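Local coordinates for 2-hydroxyisobutanoyl-CoA mutase large subunit (Aquincola tertiaricarbonis, PDB 4R3U), which catalyses, together with its small cobalamin-binding subunit, the interconversion of 2-hydroxyisobutyryl-CoA and (S)-3-hydroxybutyryl-CoA, at residues 466-469 and 470-473; 558-561 and 562-566; 111-114 and 115-118; 318-321 and 322-326; 506-509 and 510-514. One frame throughout, in Å; residues are numbered along the deposited sequence.

Interaction 1 (466-469 and 470-473); sequences TALR and KQSG
The last turn of helix 454-472 is where Leu468 and Gln471 run alongside each other in the same direction, with Leu468 CD2 3.8 Å from Gln471 NE2. A water joins the same two residues a second time: it donates to Leu468 O at 2.7 Å and accepts from Gln471 NE2 at 2.8 Å. Gln471 reaches that water because its CG stands anti to the backbone N (chi1 -177°) and the chain beyond stays extended. Leu468 O also receives Ser472 N at 3.0 Å in a nearly straight bond (172° at the hydrogen), so one carbonyl is held by both the helix and the solvent. Helix termination follows at Gly473, whose positive phi would press a beta carbon against the preceding carbonyl; its N gives Arg469 O a weak bond of 3.1 Å. Ser472 OG, 3.2 Å from Arg469 O, also bonds Gln474 N beyond the turn. Two polar ends reach across to the small subunit: Gln471 OE1 accepts from Gln131 N of that subunit, and Lys470 NZ forms a salt bridge with its Asp127, the lysine side chain lying about 5 Å from the bound cobalamin.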
loop_
_atom_site.group_PDB
_atom_site.type_symbol
_atom_site.label_atom_id
_atom_site.label_comp_id
_atom_site.label_asym_id
_atom_site.label_seq_id
_atom_site.Cartn_x
_atom_site.Cartn_y
_atom_site.Cartn_z
ATOM N N THR A 466 4.113 -18.863 15.799
ATOM C CA THR A 466 3.460 -17.637 15.357
ATOM C C THR A 466 2.407 -17.211 16.400
ATOM O O THR A 466 2.365 -16.030 16.772
ATOM C CB THR A 466 2.851 -17.798 13.972
ATOM O OG1 THR A 466 3.877 -18.027 12.998
ATOM C CG2 THR A 466 1.996 -16.609 13.577
ATOM N N ALA A 467 1.575 -18.172 16.873
ATOM C CA ALA A 467 0.529 -17.926 17.858
ATOM C C ALA A 467 1.128 -17.424 19.168
ATOM O O ALA A 467 0.616 -16.456 19.735
ATOM C CB ALA A 467 -0.279 -19.188 18.090
ATOM N N LEU A 468 2.228 -18.050 19.629
ATOM C CA LEU A 468 2.910 -17.632 20.849
ATOM C C LEU A 468 3.538 -16.228 20.689
ATOM O O LEU A 468 3.536 -15.454 21.660
ATOM C CB LEU A 468 3.987 -18.642 21.271
ATOM C CG LEU A 468 3.536 -20.033 21.701
ATOM C CD1 LEU A 468 4.720 -20.905 21.964
ATOM C CD2 LEU A 468 2.641 -20.003 22.919
ATOM N N ARG A 469 4.078 -15.907 19.478
ATOM C CA ARG A 469 4.707 -14.603 19.197
ATOM C C ARG A 469 3.681 -13.473 19.180
ATOM O O ARG A 469 3.992 -12.372 19.607
ATOM C CB ARG A 469 5.533 -14.634 17.897
ATOM C CG ARG A 469 6.874 -15.310 18.084
ATOM C CD ARG A 469 7.716 -15.292 16.834
ATOM N NE ARG A 469 8.763 -16.319 16.878
ATOM C CZ ARG A 469 9.627 -16.558 15.894
ATOM N NH1 ARG A 469 9.590 -15.839 14.773
ATOM N NH2 ARG A 469 10.513 -17.535 16.008
ATOM N N LYS A 470 2.452 -13.769 18.720
ATOM C CA LYS A 470 1.292 -12.878 18.697
ATOM C C LYS A 470 0.820 -12.620 20.144
ATOM O O LYS A 470 0.415 -11.511 20.506
ATOM C CB LYS A 470 0.148 -13.570 17.932
ATOM C CG LYS A 470 -0.153 -12.999 16.570
ATOM C CD LYS A 470 -1.258 -13.785 15.883
ATOM C CE LYS A 470 -2.666 -13.341 16.197
ATOM N NZ LYS A 470 -3.644 -14.297 15.600
ATOM N N GLN A 471 0.829 -13.668 20.947
ATOM C CA GLN A 471 0.409 -13.634 22.333
ATOM C C GLN A 471 1.355 -12.752 23.156
ATOM O O GLN A 471 0.876 -11.820 23.799
ATOM C CB GLN A 471 0.303 -15.069 22.873
ATOM C CG GLN A 471 -0.194 -15.155 24.289
ATOM C CD GLN A 471 -0.179 -16.561 24.787
ATOM O OE1 GLN A 471 -1.222 -17.113 25.091
ATOM N NE2 GLN A 471 0.995 -17.163 24.901
ATOM N N SER A 472 2.679 -13.000 23.086
ATOM C CA SER A 472 3.691 -12.200 23.782
ATOM C C SER A 472 3.798 -10.771 23.253
ATOM O O SER A 472 4.293 -9.896 23.959
ATOM C CB SER A 472 5.062 -12.859 23.682
ATOM O OG SER A 472 5.531 -12.881 22.347
ATOM N N GLY A 473 3.402 -10.567 21.997
ATOM C CA GLY A 473 3.510 -9.268 21.355
ATOM C C GLY A 473 4.833 -9.093 20.632
ATOM O O GLY A 473 5.125 -8.001 20.126
HETATM O O HOH W 1 3.498 -16.087 24.283
#

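Interaction 2 (558-561 and 562-566); sequences EKLK and GIWGT
Leu560 and Trp564, one turn apart, form the close-packed flank of this helix end: Leu560 CD1 meets the indole obliquely, 3.8 Å from Trp564 CZ3. Ile563 CD1 rests over one face of the same ring, 3.6 Å above its plane and displaced toward the rim. Leu560 O takes an i+4 donor, Trp564 N at 3.0 Å within the carbonyl plane, and an i+3 donor, Ile563 N at 3.3 Å from well above it, in the last turn of helix 553-564. The helix then ends at Gly565, with phi of 80°, whose N returns to Lys561 O at 2.7 Å. Trp564 pairs edge-to-face with Tyr224 and packs on helix 226-243, while Leu560 leans on Ala532 of helix 518-532. The other flank, with the exposed Gly562 and Thr566, is looser: Gly562 N gives Lys559 O a weak bond of 3.4 Å. There the extended Lys561 chain touches the loop at Tyr137, passes Thr566 CG2 with CE 3.7 Å from that methyl, and ends in a salt bridge from NZ to the syn side of Glu558 OE2 at 2.7 Å. A serine replacing Lys561 would probably leave Glu558 without its charged mate and Thr566 CG2 without adjacent methylenes.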
loop_
_atom_site.group_PDB
_atom_site.type_symbol
_atom_site.label_atom_id
_atom_site.label_comp_id
_atom_site.label_asym_id
_atom_site.label_seq_id
_atom_site.Cartn_x
_atom_site.Cartn_y
_atom_site.Cartn_z
ATOM N N GLU A 558 -18.516 -41.796 -5.833
ATOM C CA GLU A 558 -18.967 -42.966 -5.059
ATOM C C GLU A 558 -18.597 -44.272 -5.681
ATOM O O GLU A 558 -18.133 -45.161 -4.965
ATOM C CB GLU A 558 -20.454 -42.908 -4.731
ATOM C CG GLU A 558 -20.800 -41.820 -3.730
ATOM C CD GLU A 558 -20.014 -41.809 -2.431
ATOM O OE1 GLU A 558 -20.074 -42.814 -1.683
ATOM O OE2 GLU A 558 -19.357 -40.776 -2.156
ATOM N N LYS A 559 -18.768 -44.392 -7.019
ATOM C CA LYS A 559 -18.418 -45.592 -7.780
ATOM C C LYS A 559 -16.933 -45.969 -7.557
ATOM O O LYS A 559 -16.625 -47.134 -7.304
ATOM C CB LYS A 559 -18.719 -45.373 -9.277
ATOM C CG LYS A 559 -18.638 -46.629 -10.112
ATOM C CD LYS A 559 -19.820 -47.537 -9.844
ATOM C CE LYS A 559 -19.756 -48.829 -10.610
ATOM N NZ LYS A 559 -20.981 -49.643 -10.382
ATOM N N LEU A 560 -16.027 -44.959 -7.611
ATOM C CA LEU A 560 -14.584 -45.154 -7.441
ATOM C C LEU A 560 -14.140 -45.469 -6.009
ATOM O O LEU A 560 -13.112 -46.134 -5.840
ATOM C CB LEU A 560 -13.746 -44.057 -8.120
ATOM C CG LEU A 560 -13.931 -43.885 -9.639
ATOM C CD1 LEU A 560 -13.010 -42.802 -10.176
ATOM C CD2 LEU A 560 -13.663 -45.194 -10.411
ATOM N N LYS A 561 -14.942 -45.055 -4.987
ATOM C CA LYS A 561 -14.690 -45.365 -3.571
ATOM C C LYS A 561 -14.778 -46.895 -3.319
ATOM O O LYS A 561 -14.053 -47.417 -2.476
ATOM C CB LYS A 561 -15.690 -44.647 -2.664
ATOM C CG LYS A 561 -15.299 -43.222 -2.324
ATOM C CD LYS A 561 -16.417 -42.563 -1.543
ATOM C CE LYS A 561 -16.055 -41.175 -1.085
ATOM N NZ LYS A 561 -17.237 -40.457 -0.544
ATOM N N GLY A 562 -15.636 -47.581 -4.083
ATOM C CA GLY A 562 -15.824 -49.031 -4.044
ATOM C C GLY A 562 -14.583 -49.850 -4.360
ATOM O O GLY A 562 -14.431 -50.961 -3.835
ATOM N N ILE A 563 -13.676 -49.310 -5.215
ATOM C CA ILE A 563 -12.408 -49.985 -5.558
ATOM C C ILE A 563 -11.168 -49.381 -4.857
ATOM O O ILE A 563 -10.163 -50.071 -4.692
ATOM C CB ILE A 563 -12.188 -50.185 -7.097
ATOM C CG1 ILE A 563 -12.093 -48.851 -7.862
ATOM C CG2 ILE A 563 -13.233 -51.128 -7.715
ATOM C CD1 ILE A 563 -11.012 -48.845 -8.911
ATOM N N TRP A 564 -11.235 -48.088 -4.486
ATOM C CA TRP A 564 -10.119 -47.343 -3.892
ATOM C C TRP A 564 -10.202 -47.081 -2.392
ATOM O O TRP A 564 -9.161 -46.919 -1.737
ATOM C CB TRP A 564 -9.908 -46.016 -4.635
ATOM C CG TRP A 564 -9.285 -46.173 -5.993
ATOM C CD1 TRP A 564 -8.551 -47.234 -6.443
ATOM C CD2 TRP A 564 -9.316 -45.220 -7.067
ATOM N NE1 TRP A 564 -8.127 -47.005 -7.727
ATOM C CE2 TRP A 564 -8.584 -45.774 -8.138
ATOM C CE3 TRP A 564 -9.884 -43.944 -7.226
ATOM C CZ2 TRP A 564 -8.404 -45.093 -9.358
ATOM C CZ3 TRP A 564 -9.719 -43.279 -8.438
ATOM C CH2 TRP A 564 -9.002 -43.858 -9.491
ATOM N N GLY A 565 -11.420 -47.009 -1.868
ATOM C CA GLY A 565 -11.629 -46.693 -0.461
ATOM C C GLY A 565 -11.506 -45.204 -0.238
ATOM O O GLY A 565 -11.558 -44.422 -1.186
ATOM N N THR A 566 -11.365 -44.796 1.014
ATOM C CA THR A 566 -11.232 -43.385 1.374
ATOM C C THR A 566 -10.019 -43.187 2.239
ATOM O O THR A 566 -9.553 -44.139 2.875
ATOM C CB THR A 566 -12.498 -42.859 2.053
ATOM O OG1 THR A 566 -12.726 -43.565 3.271
ATOM C CG2 THR A 566 -13.723 -42.941 1.154
#

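Interaction 3 (111-114 and 115-118); sequences NKRF and KYLI
Regular alpha-helical bonds join 111-114 to 115-118, the straightest running from Leu117 N to Arg113 O (2.9 Å, 170° at the hydrogen). Lys115 reaches back along one turn with its chain extended beyond CG, which carries NZ to Asn111 OD1 at 2.7 Å. The ammonium lies in the amide plane on a lone pair of that oxygen, at a C=O...N angle of 132°. Asn111 is fixed in rotation from its other arm, since ND2 donates to Ala166 O and Leu164 O, and Lys115 NZ has a second anchor in a salt bridge to Asp167. Elsewhere the packing is close: Leu117 CG is 3.1 Å from Arg113 O, and Leu117 CD1 approaches Arg113 CG at 3.9 Å. Arg113 bends at chi2 and chi3, and its NH2 donates to Pro388 O, a residue of the 5'-deoxyadenosine pocket; the ligand is about 6 Å from the arginine side chain. Helix 107-119 is the crossover of a beta-alpha-beta unit in the TIM barrel. Phe114 packs on both strands of that unit, 97-102 and 125-128, Ile118 touches Ile125, and Arg113, Tyr116 and Leu117 face helix 390-405.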
loop_
_atom_site.group_PDB
_atom_site.type_symbol
_atom_site.label_atom_id
_atom_site.label_comp_id
_atom_site.label_asym_id
_atom_site.label_seq_id
_atom_site.Cartn_x
_atom_site.Cartn_y
_atom_site.Cartn_z
ATOM N N ASN A 111 -22.156 -16.629 -11.345
ATOM C CA ASN A 111 -22.113 -16.051 -12.695
ATOM C C ASN A 111 -22.361 -14.528 -12.649
ATOM O O ASN A 111 -21.704 -13.788 -13.374
ATOM C CB ASN A 111 -23.142 -16.728 -13.608
ATOM C CG ASN A 111 -23.206 -16.166 -14.996
ATOM O OD1 ASN A 111 -24.099 -15.384 -15.317
ATOM N ND2 ASN A 111 -22.258 -16.545 -15.845
ATOM N N LYS A 112 -23.306 -14.073 -11.791
ATOM C CA LYS A 112 -23.642 -12.666 -11.573
ATOM C C LYS A 112 -22.384 -11.926 -11.029
ATOM O O LYS A 112 -22.035 -10.849 -11.539
ATOM C CB LYS A 112 -24.853 -12.551 -10.614
ATOM C CG LYS A 112 -25.329 -11.109 -10.331
ATOM C CD LYS A 112 -26.159 -10.994 -9.049
ATOM C CE LYS A 112 -25.426 -10.382 -7.850
ATOM N NZ LYS A 112 -24.825 -11.393 -6.927
ATOM N N ARG A 113 -21.685 -12.536 -10.035
ATOM C CA ARG A 113 -20.429 -12.007 -9.469
ATOM C C ARG A 113 -19.294 -11.968 -10.517
ATOM O O ARG A 113 -18.564 -10.985 -10.539
ATOM C CB ARG A 113 -19.989 -12.790 -8.215
ATOM C CG ARG A 113 -18.780 -12.199 -7.464
ATOM C CD ARG A 113 -18.988 -10.781 -6.929
ATOM N NE ARG A 113 -19.881 -10.803 -5.780
ATOM C CZ ARG A 113 -19.466 -10.862 -4.524
ATOM N NH1 ARG A 113 -20.338 -10.928 -3.540
ATOM N NH2 ARG A 113 -18.170 -10.943 -4.249
ATOM N N PHE A 114 -19.161 -13.007 -11.405
ATOM C CA PHE A 114 -18.168 -12.998 -12.501
ATOM C C PHE A 114 -18.338 -11.730 -13.322
ATOM O O PHE A 114 -17.373 -11.002 -13.552
ATOM C CB PHE A 114 -18.308 -14.215 -13.441
ATOM C CG PHE A 114 -17.834 -15.539 -12.898
ATOM C CD1 PHE A 114 -17.012 -15.601 -11.769
ATOM C CD2 PHE A 114 -18.227 -16.735 -13.496
ATOM C CE1 PHE A 114 -16.580 -16.837 -11.267
ATOM C CE2 PHE A 114 -17.753 -17.960 -13.021
ATOM C CZ PHE A 114 -16.949 -18.004 -11.897
ATOM N N LYS A 115 -19.585 -11.470 -13.734
ATOM C CA LYS A 115 -19.995 -10.321 -14.557
ATOM C C LYS A 115 -19.706 -8.999 -13.872
ATOM O O LYS A 115 -19.140 -8.111 -14.514
ATOM C CB LYS A 115 -21.443 -10.472 -15.034
ATOM C CG LYS A 115 -21.584 -11.681 -15.956
ATOM C CD LYS A 115 -23.009 -12.045 -16.284
ATOM C CE LYS A 115 -23.065 -13.025 -17.431
ATOM N NZ LYS A 115 -24.385 -13.718 -17.486
ATOM N N TYR A 116 -19.990 -8.897 -12.555
ATOM C CA TYR A 116 -19.675 -7.719 -11.750
ATOM C C TYR A 116 -18.156 -7.463 -11.746
ATOM O O TYR A 116 -17.707 -6.328 -11.979
ATOM C CB TYR A 116 -20.164 -7.896 -10.304
ATOM C CG TYR A 116 -19.692 -6.785 -9.404
ATOM C CD1 TYR A 116 -20.338 -5.548 -9.392
ATOM C CD2 TYR A 116 -18.545 -6.934 -8.620
ATOM C CE1 TYR A 116 -19.878 -4.499 -8.591
ATOM C CE2 TYR A 116 -18.061 -5.883 -7.839
ATOM C CZ TYR A 116 -18.746 -4.676 -7.812
ATOM O OH TYR A 116 -18.310 -3.651 -7.016
ATOM N N LEU A 117 -17.377 -8.522 -11.422
ATOM C CA LEU A 117 -15.913 -8.512 -11.343
ATOM C C LEU A 117 -15.296 -8.127 -12.674
ATOM O O LEU A 117 -14.364 -7.320 -12.691
ATOM C CB LEU A 117 -15.381 -9.885 -10.845
ATOM C CG LEU A 117 -15.717 -10.270 -9.397
ATOM C CD1 LEU A 117 -15.338 -11.688 -9.120
ATOM C CD2 LEU A 117 -15.064 -9.313 -8.393
ATOM N N ILE A 118 -15.832 -8.666 -13.795
ATOM C CA ILE A 118 -15.403 -8.297 -15.155
ATOM C C ILE A 118 -15.688 -6.805 -15.427
ATOM O O ILE A 118 -14.808 -6.092 -15.893
ATOM C CB ILE A 118 -15.978 -9.275 -16.233
ATOM C CG1 ILE A 118 -15.304 -10.673 -16.051
ATOM C CG2 ILE A 118 -15.787 -8.724 -17.671
ATOM C CD1 ILE A 118 -15.955 -11.862 -16.730
#

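Interaction 4 (318-321 and 322-326); sequences RCYA and KIMKE
Over one face of the Tyr320 ring sits Met324 CG, 3.7 Å from the centroid and only 19° off the normal, a CH-pi contact displaced toward the rim near CE1 and CZ. The sulfur follows more obliquely: Met324 SD is 4.6 Å from the centroid, a Met-aromatic contact made possible because the chain folds back at chi2 (-47°). Phe298 adds an edge-to-face pairing with the tyrosine. The second flat group, the Arg318 guanidinium, is approached obliquely by Lys322 NZ, 4.5 Å from Arg318 NE. These two chains run alongside each other, with Arg318 CG 4.0 Å from Lys322 CE, and they share an acid: Glu430 bridges to Arg318 NH1, which also bonds Thr427 OG1, and to Lys322 NZ, and Asp73 offers the lysine a further carboxylate. The common anion is likely to offset the proximity of like charges. In the backbone, Met324 N donates to Tyr320 O at 3.1 Å; Ile323 CG1 comes within 3.1 Å of Cys319 O. Helix 306-327 links strands 298-302 and 340-344 in a beta-alpha-beta unit of the barrel. Its Ile323 and Cys319 fill the seam between helix 264-283, through Leu272, and helix 420-442, through Phe434, while Tyr320 reaches Leu275 and strand 298-302.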
loop_
_atom_site.group_PDB
_atom_site.type_symbol
_atom_site.label_atom_id
_atom_site.label_comp_id
_atom_site.label_asym_id
_atom_site.label_seq_id
_atom_site.Cartn_x
_atom_site.Cartn_y
_atom_site.Cartn_z
ATOM N N ARG A 318 14.423 -19.611 -9.749
ATOM C CA ARG A 318 15.802 -20.078 -9.968
ATOM C C ARG A 318 15.941 -21.568 -9.662
ATOM O O ARG A 318 16.530 -22.299 -10.458
ATOM C CB ARG A 318 16.813 -19.243 -9.154
ATOM C CG ARG A 318 18.285 -19.580 -9.444
ATOM C CD ARG A 318 19.170 -18.382 -9.247
ATOM N NE ARG A 318 19.607 -18.249 -7.865
ATOM C CZ ARG A 318 20.015 -17.117 -7.301
ATOM N NH1 ARG A 318 20.447 -17.115 -6.051
ATOM N NH2 ARG A 318 20.003 -15.979 -7.984
ATOM N N CYS A 319 15.394 -22.009 -8.507
ATOM C CA CYS A 319 15.388 -23.397 -8.031
ATOM C C CYS A 319 14.659 -24.298 -9.023
ATOM O O CYS A 319 15.184 -25.344 -9.416
ATOM C CB CYS A 319 14.772 -23.480 -6.636
ATOM S SG CYS A 319 15.774 -22.720 -5.335
ATOM N N TYR A 320 13.479 -23.843 -9.472
ATOM C CA TYR A 320 12.660 -24.533 -10.449
ATOM C C TYR A 320 13.405 -24.732 -11.760
ATOM O O TYR A 320 13.398 -25.850 -12.277
ATOM C CB TYR A 320 11.350 -23.769 -10.697
ATOM C CG TYR A 320 10.497 -24.390 -11.785
ATOM C CD1 TYR A 320 9.798 -25.574 -11.560
ATOM C CD2 TYR A 320 10.395 -23.797 -13.042
ATOM C CE1 TYR A 320 9.000 -26.145 -12.553
ATOM C CE2 TYR A 320 9.603 -24.356 -14.039
ATOM C CZ TYR A 320 8.911 -25.533 -13.790
ATOM O OH TYR A 320 8.135 -26.090 -14.768
ATOM N N ALA A 321 14.046 -23.656 -12.299
ATOM C CA ALA A 321 14.826 -23.736 -13.541
ATOM C C ALA A 321 15.919 -24.802 -13.428
ATOM O O ALA A 321 16.003 -25.684 -14.299
ATOM C CB ALA A 321 15.443 -22.398 -13.867
ATOM N N LYS A 322 16.710 -24.744 -12.315
ATOM C CA LYS A 322 17.819 -25.651 -12.044
ATOM C C LYS A 322 17.383 -27.107 -11.946
ATOM O O LYS A 322 18.061 -27.968 -12.494
ATOM C CB LYS A 322 18.622 -25.192 -10.815
ATOM C CG LYS A 322 19.439 -23.941 -11.093
ATOM C CD LYS A 322 20.123 -23.353 -9.865
ATOM C CE LYS A 322 21.091 -22.272 -10.300
ATOM N NZ LYS A 322 21.952 -21.800 -9.184
ATOM N N ILE A 323 16.233 -27.367 -11.286
ATOM C CA ILE A 323 15.660 -28.712 -11.083
ATOM C C ILE A 323 15.256 -29.315 -12.425
ATOM O O ILE A 323 15.653 -30.434 -12.739
ATOM C CB ILE A 323 14.473 -28.670 -10.072
ATOM C CG1 ILE A 323 14.954 -28.342 -8.634
ATOM C CG2 ILE A 323 13.661 -29.960 -10.089
ATOM C CD1 ILE A 323 13.760 -27.837 -7.665
ATOM N N MET A 324 14.470 -28.563 -13.213
ATOM C CA MET A 324 13.974 -28.966 -14.529
ATOM C C MET A 324 15.100 -29.257 -15.525
ATOM O O MET A 324 15.089 -30.318 -16.163
ATOM C CB MET A 324 12.958 -27.934 -15.063
ATOM C CG MET A 324 11.715 -27.783 -14.175
ATOM S SD MET A 324 10.914 -29.333 -13.608
ATOM C CE MET A 324 10.042 -29.757 -15.013
ATOM N N LYS A 325 16.114 -28.375 -15.582
ATOM C CA LYS A 325 17.274 -28.552 -16.444
ATOM C C LYS A 325 18.193 -29.653 -15.952
ATOM O O LYS A 325 18.456 -30.593 -16.703
ATOM C CB LYS A 325 18.071 -27.238 -16.612
ATOM C CG LYS A 325 19.137 -27.326 -17.714
ATOM C CD LYS A 325 20.262 -26.314 -17.540
ATOM C CE LYS A 325 20.862 -25.970 -18.866
ATOM N NZ LYS A 325 21.562 -24.661 -18.822
ATOM N N GLU A 326 18.721 -29.515 -14.714
ATOM C CA GLU A 326 19.710 -30.439 -14.158
ATOM C C GLU A 326 19.193 -31.781 -13.729
ATOM O O GLU A 326 19.826 -32.796 -14.053
ATOM C CB GLU A 326 20.570 -29.787 -13.064
ATOM C CG GLU A 326 21.328 -28.532 -13.500
ATOM C CD GLU A 326 22.365 -28.587 -14.615
ATOM O OE1 GLU A 326 23.060 -29.623 -14.746
ATOM O OE2 GLU A 326 22.539 -27.554 -15.304
#

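Interaction 5 (506-509 and 510-514); sequences ISRT and RRVRA
Side chains one turn apart on helix 501-515, Thr509 with Arg513 and Ile506 with Arg510, make this a local surface contact, on an alpha helix that lies beside helix 158-164 and away from the annotated sites. The evidence for the helix is a run of i to i+4 bonds, among them Arg510 N to Ile506 O at 2.7 Å. Thr509 CG2 stands 3.5 Å above the centre of the Arg513 guanidinium, nearest to CZ. That methyl is anti to its own backbone N, which leaves OG1 on a different branch to bond Asp156. The guanidinium is held by two acids, NH2 by Asp138 and NH1 by Asp140, which would fix its plane over the methyl. A leucine in place of this arginine would probably leave both aspartates without their cationic mate and the Thr509 methyl without its flat cover. On another flank Arg508 forms salt bridges with Glu108 and Asp160, and Val512 packs on Ala159. The exposed Arg510 runs over Ile506: its CG is 3.3 Å from Ile506 O, and its NE is met by Ile506 CG2 at 3.4 Å.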
loop_
_atom_site.group_PDB
_atom_site.type_symbol
_atom_site.label_atom_id
_atom_site.label_comp_id
_atom_site.label_asym_id
_atom_site.label_seq_id
_atom_site.Cartn_x
_atom_site.Cartn_y
_atom_site.Cartn_z
ATOM N N ILE A 506 -30.672 -28.805 -5.340
ATOM C CA ILE A 506 -31.167 -30.199 -5.362
ATOM C C ILE A 506 -32.166 -30.400 -6.514
ATOM O O ILE A 506 -32.081 -31.396 -7.241
ATOM C CB ILE A 506 -31.770 -30.673 -4.011
ATOM C CG1 ILE A 506 -31.057 -30.115 -2.739
ATOM C CG2 ILE A 506 -31.984 -32.192 -3.947
ATOM C CD1 ILE A 506 -29.726 -30.525 -2.427
ATOM N N SER A 507 -33.071 -29.417 -6.707
ATOM C CA SER A 507 -34.084 -29.396 -7.763
ATOM C C SER A 507 -33.467 -29.733 -9.110
ATOM O O SER A 507 -33.997 -30.603 -9.807
ATOM C CB SER A 507 -34.746 -28.026 -7.832
ATOM O OG SER A 507 -35.513 -27.778 -6.668
ATOM N N ARG A 508 -32.337 -29.056 -9.462
ATOM C CA ARG A 508 -31.598 -29.258 -10.708
ATOM C C ARG A 508 -30.895 -30.606 -10.757
ATOM O O ARG A 508 -30.974 -31.276 -11.789
ATOM C CB ARG A 508 -30.601 -28.122 -10.949
ATOM C CG ARG A 508 -29.802 -28.249 -12.253
ATOM C CD ARG A 508 -29.498 -26.914 -12.865
ATOM N NE ARG A 508 -28.625 -26.141 -11.990
ATOM C CZ ARG A 508 -28.566 -24.821 -11.967
ATOM N NH1 ARG A 508 -27.769 -24.203 -11.103
ATOM N NH2 ARG A 508 -29.324 -24.105 -12.781
ATOM N N THR A 509 -30.210 -30.999 -9.663
ATOM C CA THR A 509 -29.497 -32.281 -9.561
ATOM C C THR A 509 -30.471 -33.443 -9.760
ATOM O O THR A 509 -30.168 -34.350 -10.545
ATOM C CB THR A 509 -28.622 -32.346 -8.280
ATOM O OG1 THR A 509 -27.635 -31.326 -8.376
ATOM C CG2 THR A 509 -27.889 -33.669 -8.129
ATOM N N ARG A 510 -31.667 -33.377 -9.096
ATOM C CA ARG A 510 -32.738 -34.388 -9.170
ATOM C C ARG A 510 -33.279 -34.529 -10.599
ATOM O O ARG A 510 -33.568 -35.654 -11.042
ATOM C CB ARG A 510 -33.905 -34.051 -8.211
ATOM C CG ARG A 510 -33.631 -34.311 -6.729
ATOM C CD ARG A 510 -34.896 -34.176 -5.893
ATOM N NE ARG A 510 -34.609 -34.224 -4.458
ATOM C CZ ARG A 510 -35.474 -33.893 -3.495
ATOM N NH1 ARG A 510 -36.688 -33.449 -3.806
ATOM N NH2 ARG A 510 -35.119 -33.976 -2.217
ATOM N N ARG A 511 -33.426 -33.377 -11.297
ATOM C CA ARG A 511 -33.921 -33.240 -12.657
ATOM C C ARG A 511 -32.939 -33.891 -13.630
ATOM O O ARG A 511 -33.358 -34.702 -14.463
ATOM C CB ARG A 511 -34.116 -31.746 -12.994
ATOM C CG ARG A 511 -34.912 -31.466 -14.266
ATOM C CD ARG A 511 -34.607 -30.107 -14.880
ATOM N NE ARG A 511 -33.173 -29.796 -14.994
ATOM C CZ ARG A 511 -32.538 -29.558 -16.138
ATOM N NH1 ARG A 511 -33.195 -29.595 -17.291
ATOM N NH2 ARG A 511 -31.243 -29.281 -16.137
ATOM N N VAL A 512 -31.637 -33.571 -13.505
ATOM C CA VAL A 512 -30.547 -34.111 -14.339
ATOM C C VAL A 512 -30.552 -35.647 -14.273
ATOM O O VAL A 512 -30.522 -36.303 -15.326
ATOM C CB VAL A 512 -29.164 -33.477 -13.986
ATOM C CG1 VAL A 512 -27.999 -34.218 -14.653
ATOM C CG2 VAL A 512 -29.136 -31.982 -14.334
ATOM N N ARG A 513 -30.642 -36.208 -13.043
ATOM C CA ARG A 513 -30.729 -37.651 -12.796
ATOM C C ARG A 513 -32.001 -38.252 -13.403
ATOM O O ARG A 513 -31.952 -39.375 -13.914
ATOM C CB ARG A 513 -30.714 -37.950 -11.292
ATOM C CG ARG A 513 -29.421 -37.658 -10.577
ATOM C CD ARG A 513 -29.640 -37.914 -9.109
ATOM N NE ARG A 513 -28.480 -37.599 -8.270
ATOM C CZ ARG A 513 -28.559 -36.977 -7.097
ATOM N NH1 ARG A 513 -29.732 -36.544 -6.645
ATOM N NH2 ARG A 513 -27.465 -36.754 -6.383
ATOM N N ALA A 514 -33.138 -37.528 -13.333
ATOM C CA ALA A 514 -34.436 -38.001 -13.869
ATOM C C ALA A 514 -34.453 -38.060 -15.416
ATOM O O ALA A 514 -34.824 -39.087 -15.976
ATOM C CB ALA A 514 -35.570 -37.118 -13.360
#

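Along the chain the order is interaction 3, 4, 1, 5, 2; 3, 4 and 5 each lie within one helix, while 1 and 2 are at the C-terminal ends of theirs. Interactions 3 and 4 belong to beta-alpha-beta units of the same parallel sheet, on opposite sides of the chain's centre with their own centres 38 Å apart. Interaction 5 comes within about 9 Å, nearest atoms, of both interaction 2 and interaction 3, and Arg508 reaches Glu108 on the helix of interaction 3. The layout is consistent with barrel helices near the ligands, by 5'-deoxyadenosine in 3 and with the Tyr320 side chain about 10 Å from 3-hydroxybutanoyl-CoA in 4, whereas 1 meets the small subunit beside cobalamin and 2 and 5 lie at the surface away from annotated sites.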